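Long-range contact in putative L-alanine-DL-glutamate epimerase (Burkholderia xenovorans, PDB 3GO2), which binds magnesium and probably acts as a racemase or epimerase of the mandelate racemase/muconate lactonizing enzyme type: residues A[313-326]-A[338-352]. Numbering follows the deposited sequence.
Sequences INVAPHNFYGHLCT and NLRIMETDIDRLAWE
Val315 and Leu339 form a single parallel beta bridge. Val315 N donates to Asn338 O at 2.8 Å, and Arg340 N donates to Val315 O. Beside it, the amide of Asn338 extends the pairing: its ND2 reaches Ile313 O at 3.0 Å, in the carbonyl plane.

Further along, side chains take over from backbone pairing. Glu343 is fully extended, with CG anti to the backbone N (chi1 -175°), which carries its carboxylate across to Asn319. Asn319 N meets Glu343 OE1 at 2.8 Å from above the carboxylate plane. Asn319 returns a bond from ND2 to Glu343 O at 3.0 Å, so the two residues hold each other twice. OE1 also lies at the edge of the His318 ring, the two planes nearly coplanar. Ser124 takes Glu343 OE2.

Arg348 and Glu352 meet the chain at the start of helix 323-335. Glu352 OE2 accepts from His323 N (2.9 Å), in the first turn of the helix, and from Arg348 NH1 in a salt bridge (3.0 Å). NH1 also bonds Tyr321 O, while NH2 holds Asp345 O. Glu352 CG lies over one face of the His323 ring, 3.5 Å from its centroid, a CH-pi contact. A water joins Tyr321 O to Asp345 OD2.

Apolar contacts are few: Pro317 touches Leu339 CD1 and Met342 CG, and Met342 CE meets the CG2 methyl of Thr326.

His318 lies near a bound magnesium ion, and Asp345 hydrogen-bonds to His125. The contact joins strand 314-317 of the TIM-barrel-like, enolase C-terminal domain, which pairs with strand 288-291, to strand 342-344 beside strand 118-123. Helix 323-335 connects them.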
loop_
_atom_site.group_PDB
_atom_site.type_symbol
_atom_site.label_atom_id
_atom_site.label_comp_id
_atom_site.label_asym_id
_atom_site.label_seq_id
_atom_site.Cartn_x
_atom_site.Cartn_y
_atom_site.Cartn_z
ATOM N N ILE A 313 21.738 5.132 1.115
ATOM C CA ILE A 313 21.895 5.718 2.423
ATOM C C ILE A 313 23.336 5.524 2.875
ATOM O O ILE A 313 23.850 4.416 2.819
ATOM C CB ILE A 313 20.944 5.009 3.436
ATOM C CG1 ILE A 313 19.484 5.247 3.050
ATOM C CG2 ILE A 313 21.221 5.457 4.872
ATOM C CD1 ILE A 313 18.493 4.401 3.844
ATOM N N ASN A 314 23.983 6.608 3.298
ATOM C CA ASN A 314 25.316 6.522 3.855
ATOM C C ASN A 314 25.228 6.257 5.352
ATOM O O ASN A 314 24.223 6.593 6.016
ATOM C CB ASN A 314 26.097 7.818 3.570
ATOM C CG ASN A 314 26.519 7.923 2.120
ATOM O OD1 ASN A 314 26.343 6.985 1.356
ATOM N ND2 ASN A 314 27.060 9.086 1.729
ATOM N N VAL A 315 26.289 5.645 5.878
ATOM C CA VAL A 315 26.297 5.170 7.272
ATOM C C VAL A 315 27.378 5.853 8.076
ATOM O O VAL A 315 28.371 6.343 7.512
ATOM C CB VAL A 315 26.487 3.636 7.345
ATOM C CG1 VAL A 315 25.403 2.929 6.572
ATOM C CG2 VAL A 315 27.865 3.226 6.800
ATOM N N ALA A 316 27.189 5.912 9.385
ATOM C CA ALA A 316 28.199 6.482 10.279
ATOM C C ALA A 316 28.351 5.555 11.478
ATOM O O ALA A 316 27.364 5.165 12.074
ATOM C CB ALA A 316 27.790 7.874 10.758
ATOM N N PRO A 317 29.594 5.228 11.856
ATOM C CA PRO A 317 29.743 4.431 13.084
ATOM C C PRO A 317 29.376 5.167 14.353
ATOM O O PRO A 317 29.548 6.396 14.448
ATOM C CB PRO A 317 31.244 4.111 13.132
ATOM C CG PRO A 317 31.804 4.595 11.920
ATOM C CD PRO A 317 30.867 5.406 11.146
ATOM N N HIS A 318 28.842 4.406 15.314
ATOM C CA HIS A 318 28.614 4.870 16.667
ATOM C C HIS A 318 29.903 4.593 17.446
ATOM O O HIS A 318 30.339 3.443 17.591
ATOM C CB HIS A 318 27.445 4.109 17.256
ATOM C CG HIS A 318 26.964 4.642 18.556
ATOM N ND1 HIS A 318 26.251 3.867 19.440
ATOM C CD2 HIS A 318 27.024 5.885 19.099
ATOM C CE1 HIS A 318 25.888 4.608 20.469
ATOM N NE2 HIS A 318 26.358 5.830 20.300
ATOM N N ASN A 319 30.531 5.648 17.941
ATOM C CA ASN A 319 31.854 5.503 18.523
ATOM C C ASN A 319 32.060 6.512 19.625
ATOM O O ASN A 319 32.357 7.665 19.343
ATOM C CB ASN A 319 32.904 5.704 17.431
ATOM C CG ASN A 319 34.304 5.470 17.927
ATOM O OD1 ASN A 319 34.585 4.434 18.509
ATOM N ND2 ASN A 319 35.184 6.441 17.720
ATOM N N PHE A 320 31.896 6.074 20.869
ATOM C CA PHE A 320 31.979 6.978 22.018
ATOM C C PHE A 320 32.538 6.279 23.267
ATOM O O PHE A 320 32.186 6.593 24.407
ATOM C CB PHE A 320 30.626 7.670 22.258
ATOM C CG PHE A 320 29.586 6.816 22.912
ATOM C CD1 PHE A 320 29.145 7.109 24.213
ATOM C CD2 PHE A 320 29.041 5.722 22.260
ATOM C CE1 PHE A 320 28.169 6.315 24.816
ATOM C CE2 PHE A 320 28.081 4.934 22.879
ATOM C CZ PHE A 320 27.662 5.221 24.141
ATOM N N TYR A 321 33.450 5.348 23.027
ATOM C CA TYR A 321 33.999 4.508 24.068
ATOM C C TYR A 321 35.517 4.748 24.112
ATOM O O TYR A 321 35.985 5.877 23.911
ATOM C CB TYR A 321 33.681 3.053 23.726
ATOM C CG TYR A 321 32.255 2.760 23.245
ATOM C CD1 TYR A 321 31.232 2.548 24.166
ATOM C CD2 TYR A 321 31.957 2.642 21.865
ATOM C CE1 TYR A 321 29.898 2.229 23.741
ATOM C CE2 TYR A 321 30.630 2.345 21.407
ATOM C CZ TYR A 321 29.613 2.131 22.366
ATOM O OH TYR A 321 28.311 1.809 21.981
ATOM N N GLY A 322 36.297 3.694 24.345
ATOM C CA GLY A 322 37.746 3.827 24.452
ATOM C C GLY A 322 38.472 3.754 23.121
ATOM O O GLY A 322 37.860 3.625 22.050
ATOM N N HIS A 323 39.802 3.819 23.182
ATOM C CA HIS A 323 40.600 3.818 21.945
ATOM C C HIS A 323 40.409 2.572 21.117
ATOM O O HIS A 323 40.479 2.637 19.904
ATOM C CB HIS A 323 42.106 3.957 22.221
ATOM C CG HIS A 323 42.533 5.328 22.630
ATOM N ND1 HIS A 323 41.792 6.462 22.373
ATOM C CD2 HIS A 323 43.653 5.745 23.274
ATOM C CE1 HIS A 323 42.442 7.518 22.826
ATOM N NE2 HIS A 323 43.574 7.109 23.379
ATOM N N LEU A 324 40.228 1.411 21.739
ATOM C CA LEU A 324 40.052 0.197 20.936
ATOM C C LEU A 324 38.766 0.270 20.095
ATOM O O LEU A 324 38.772 -0.114 18.921
ATOM C CB LEU A 324 40.113 -1.063 21.786
ATOM C CG LEU A 324 39.877 -2.388 21.065
ATOM C CD1 LEU A 324 40.768 -2.529 19.832
ATOM C CD2 LEU A 324 40.104 -3.566 22.010
ATOM N N CYS A 325 37.686 0.777 20.667
ATOM C CA CYS A 325 36.465 0.991 19.874
ATOM C C CYS A 325 36.723 1.924 18.704
ATOM O O CYS A 325 36.194 1.705 17.612
ATOM C CB CYS A 325 35.328 1.526 20.718
ATOM S SG CYS A 325 34.648 0.280 21.844
ATOM N N THR A 326 37.525 2.965 18.916
ATOM C CA THR A 326 37.837 3.880 17.819
ATOM C C THR A 326 38.576 3.158 16.713
ATOM O O THR A 326 38.275 3.357 15.512
ATOM C CB THR A 326 38.663 5.096 18.311
ATOM O OG1 THR A 326 37.876 5.856 19.228
ATOM C CG2 THR A 326 39.059 6.002 17.140
ATOM N N ASN A 338 30.007 3.781 1.294
ATOM C CA ASN A 338 28.915 4.699 1.610
ATOM C C ASN A 338 29.028 5.240 3.047
ATOM O O ASN A 338 28.154 5.032 3.873
ATOM C CB ASN A 338 27.543 4.040 1.333
ATOM C CG ASN A 338 27.358 2.684 2.046
ATOM O OD1 ASN A 338 28.253 1.837 2.015
ATOM N ND2 ASN A 338 26.186 2.474 2.644
ATOM N N LEU A 339 30.145 5.924 3.329
ATOM C CA LEU A 339 30.467 6.421 4.663
ATOM C C LEU A 339 30.132 7.904 4.785
ATOM O O LEU A 339 30.720 8.747 4.084
ATOM C CB LEU A 339 31.950 6.205 4.985
ATOM C CG LEU A 339 32.451 6.741 6.326
ATOM C CD1 LEU A 339 31.965 5.886 7.507
ATOM C CD2 LEU A 339 33.992 6.827 6.320
ATOM N N ARG A 340 29.213 8.238 5.686
ATOM C CA ARG A 340 28.832 9.636 5.881
ATOM C C ARG A 340 29.924 10.461 6.558
ATOM O O ARG A 340 30.287 11.565 6.086
ATOM C CB ARG A 340 27.543 9.763 6.739
ATOM C CG ARG A 340 27.092 11.226 6.905
ATOM C CD ARG A 340 26.692 11.790 5.567
ATOM N NE ARG A 340 26.402 13.213 5.555
ATOM C CZ ARG A 340 27.293 14.176 5.311
ATOM N NH1 ARG A 340 28.583 13.897 5.145
ATOM N NH2 ARG A 340 26.898 15.434 5.269
ATOM N N ILE A 341 30.396 9.927 7.681
ATOM C CA ILE A 341 31.315 10.584 8.627
ATOM C C ILE A 341 31.539 9.584 9.764
ATOM O O ILE A 341 30.787 8.616 9.865
ATOM C CB ILE A 341 30.713 11.891 9.180
ATOM C CG1 ILE A 341 31.761 12.737 9.888
ATOM C CG2 ILE A 341 29.546 11.626 10.134
ATOM C CD1 ILE A 341 31.315 14.204 10.040
ATOM N N MET A 342 32.559 9.797 10.607
ATOM C CA MET A 342 32.799 8.936 11.782
ATOM C C MET A 342 32.777 9.742 13.084
ATOM O O MET A 342 33.427 10.772 13.220
ATOM C CB MET A 342 34.119 8.138 11.685
ATOM C CG MET A 342 34.461 7.290 12.950
ATOM S SD MET A 342 35.790 6.095 12.587
ATOM C CE MET A 342 36.437 5.952 14.297
ATOM N N GLU A 343 31.995 9.265 14.035
ATOM C CA GLU A 343 31.971 9.822 15.377
ATOM C C GLU A 343 33.252 9.538 16.133
ATOM O O GLU A 343 33.776 8.456 16.060
ATOM C CB GLU A 343 30.820 9.162 16.163
ATOM C CG GLU A 343 30.621 9.753 17.558
ATOM C CD GLU A 343 29.461 9.136 18.307
ATOM O OE1 GLU A 343 29.044 8.007 17.949
ATOM O OE2 GLU A 343 28.972 9.792 19.255
ATOM N N THR A 344 33.722 10.492 16.928
ATOM C CA THR A 344 34.748 10.163 17.921
ATOM C C THR A 344 34.663 11.170 19.062
ATOM O O THR A 344 34.238 12.300 18.848
ATOM C CB THR A 344 36.166 10.131 17.291
ATOM O OG1 THR A 344 37.050 9.413 18.141
ATOM C CG2 THR A 344 36.706 11.542 17.051
ATOM N N ASP A 345 35.064 10.760 20.254
ATOM C CA ASP A 345 35.168 11.692 21.391
ATOM C C ASP A 345 36.593 12.189 21.418
ATOM O O ASP A 345 37.554 11.403 21.451
ATOM C CB ASP A 345 34.816 10.992 22.709
ATOM C CG ASP A 345 33.324 10.736 22.858
ATOM O OD1 ASP A 345 32.508 11.511 22.309
ATOM O OD2 ASP A 345 32.952 9.778 23.573
ATOM N N ILE A 346 36.749 13.502 21.398
ATOM C CA ILE A 346 38.076 14.100 21.446
ATOM C C ILE A 346 38.484 14.374 22.907
ATOM O O ILE A 346 39.687 14.424 23.218
ATOM C CB ILE A 346 38.126 15.355 20.530
ATOM C CG1 ILE A 346 38.046 14.950 19.048
ATOM C CG2 ILE A 346 39.377 16.176 20.775
ATOM C CD1 ILE A 346 39.108 13.943 18.581
ATOM N N ASP A 347 37.496 14.531 23.787
ATOM C CA ASP A 347 37.729 14.597 25.237
ATOM C C ASP A 347 38.074 13.194 25.742
ATOM O O ASP A 347 37.265 12.259 25.614
ATOM C CB ASP A 347 36.515 15.143 25.980
ATOM C CG ASP A 347 36.138 16.558 25.549
ATOM O OD1 ASP A 347 36.912 17.495 25.863
ATOM O OD2 ASP A 347 35.068 16.714 24.895
ATOM N N ARG A 348 39.280 13.053 26.310
ATOM C CA ARG A 348 39.750 11.753 26.785
ATOM C C ARG A 348 40.080 11.797 28.263
ATOM O O ARG A 348 40.473 12.835 28.815
ATOM C CB ARG A 348 40.989 11.262 26.029
ATOM C CG ARG A 348 40.941 11.284 24.497
ATOM C CD ARG A 348 39.693 10.649 23.917
ATOM N NE ARG A 348 39.543 9.244 24.258
ATOM C CZ ARG A 348 38.625 8.445 23.702
ATOM N NH1 ARG A 348 38.523 7.179 24.049
ATOM N NH2 ARG A 348 37.797 8.920 22.780
ATOM N N LEU A 349 39.928 10.650 28.895
ATOM C CA LEU A 349 40.364 10.459 30.269
ATOM C C LEU A 349 41.874 10.655 30.409
ATOM O O LEU A 349 42.659 10.341 29.516
ATOM C CB LEU A 349 40.044 9.045 30.731
ATOM C CG LEU A 349 38.584 8.609 30.699
ATOM C CD1 LEU A 349 38.473 7.113 30.973
ATOM C CD2 LEU A 349 37.735 9.385 31.679
ATOM N N ALA A 350 42.277 11.133 31.582
ATOM C CA ALA A 350 43.687 11.395 31.838
ATOM C C ALA A 350 44.557 10.137 31.738
ATOM O O ALA A 350 45.739 10.222 31.394
ATOM C CB ALA A 350 43.840 12.055 33.202
ATOM N N TRP A 351 43.976 8.978 32.012
ATOM C CA TRP A 351 44.697 7.704 31.923
ATOM C C TRP A 351 44.400 6.884 30.656
ATOM O O TRP A 351 44.814 5.734 30.533
ATOM C CB TRP A 351 44.452 6.867 33.182
ATOM C CG TRP A 351 43.044 6.447 33.412
ATOM C CD1 TRP A 351 42.474 5.271 33.013
ATOM C CD2 TRP A 351 42.013 7.181 34.088
ATOM N NE1 TRP A 351 41.184 5.208 33.434
ATOM C CE2 TRP A 351 40.857 6.369 34.080
ATOM C CE3 TRP A 351 41.951 8.439 34.699
ATOM C CZ2 TRP A 351 39.650 6.773 34.639
ATOM C CZ3 TRP A 351 40.739 8.844 35.274
ATOM C CH2 TRP A 351 39.608 8.009 35.237
ATOM N N GLU A 352 43.690 7.476 29.695
ATOM C CA GLU A 352 43.294 6.709 28.515
ATOM C C GLU A 352 44.494 6.089 27.797
ATOM O O GLU A 352 44.460 4.916 27.411
ATOM C CB GLU A 352 42.534 7.601 27.538
ATOM C CG GLU A 352 41.995 6.910 26.278
ATOM C CD GLU A 352 40.750 6.098 26.524
ATOM O OE1 GLU A 352 40.141 6.239 27.614
ATOM O OE2 GLU A 352 40.372 5.319 25.604
HETATM O O HOH W 1 34.880 8.303 24.693
#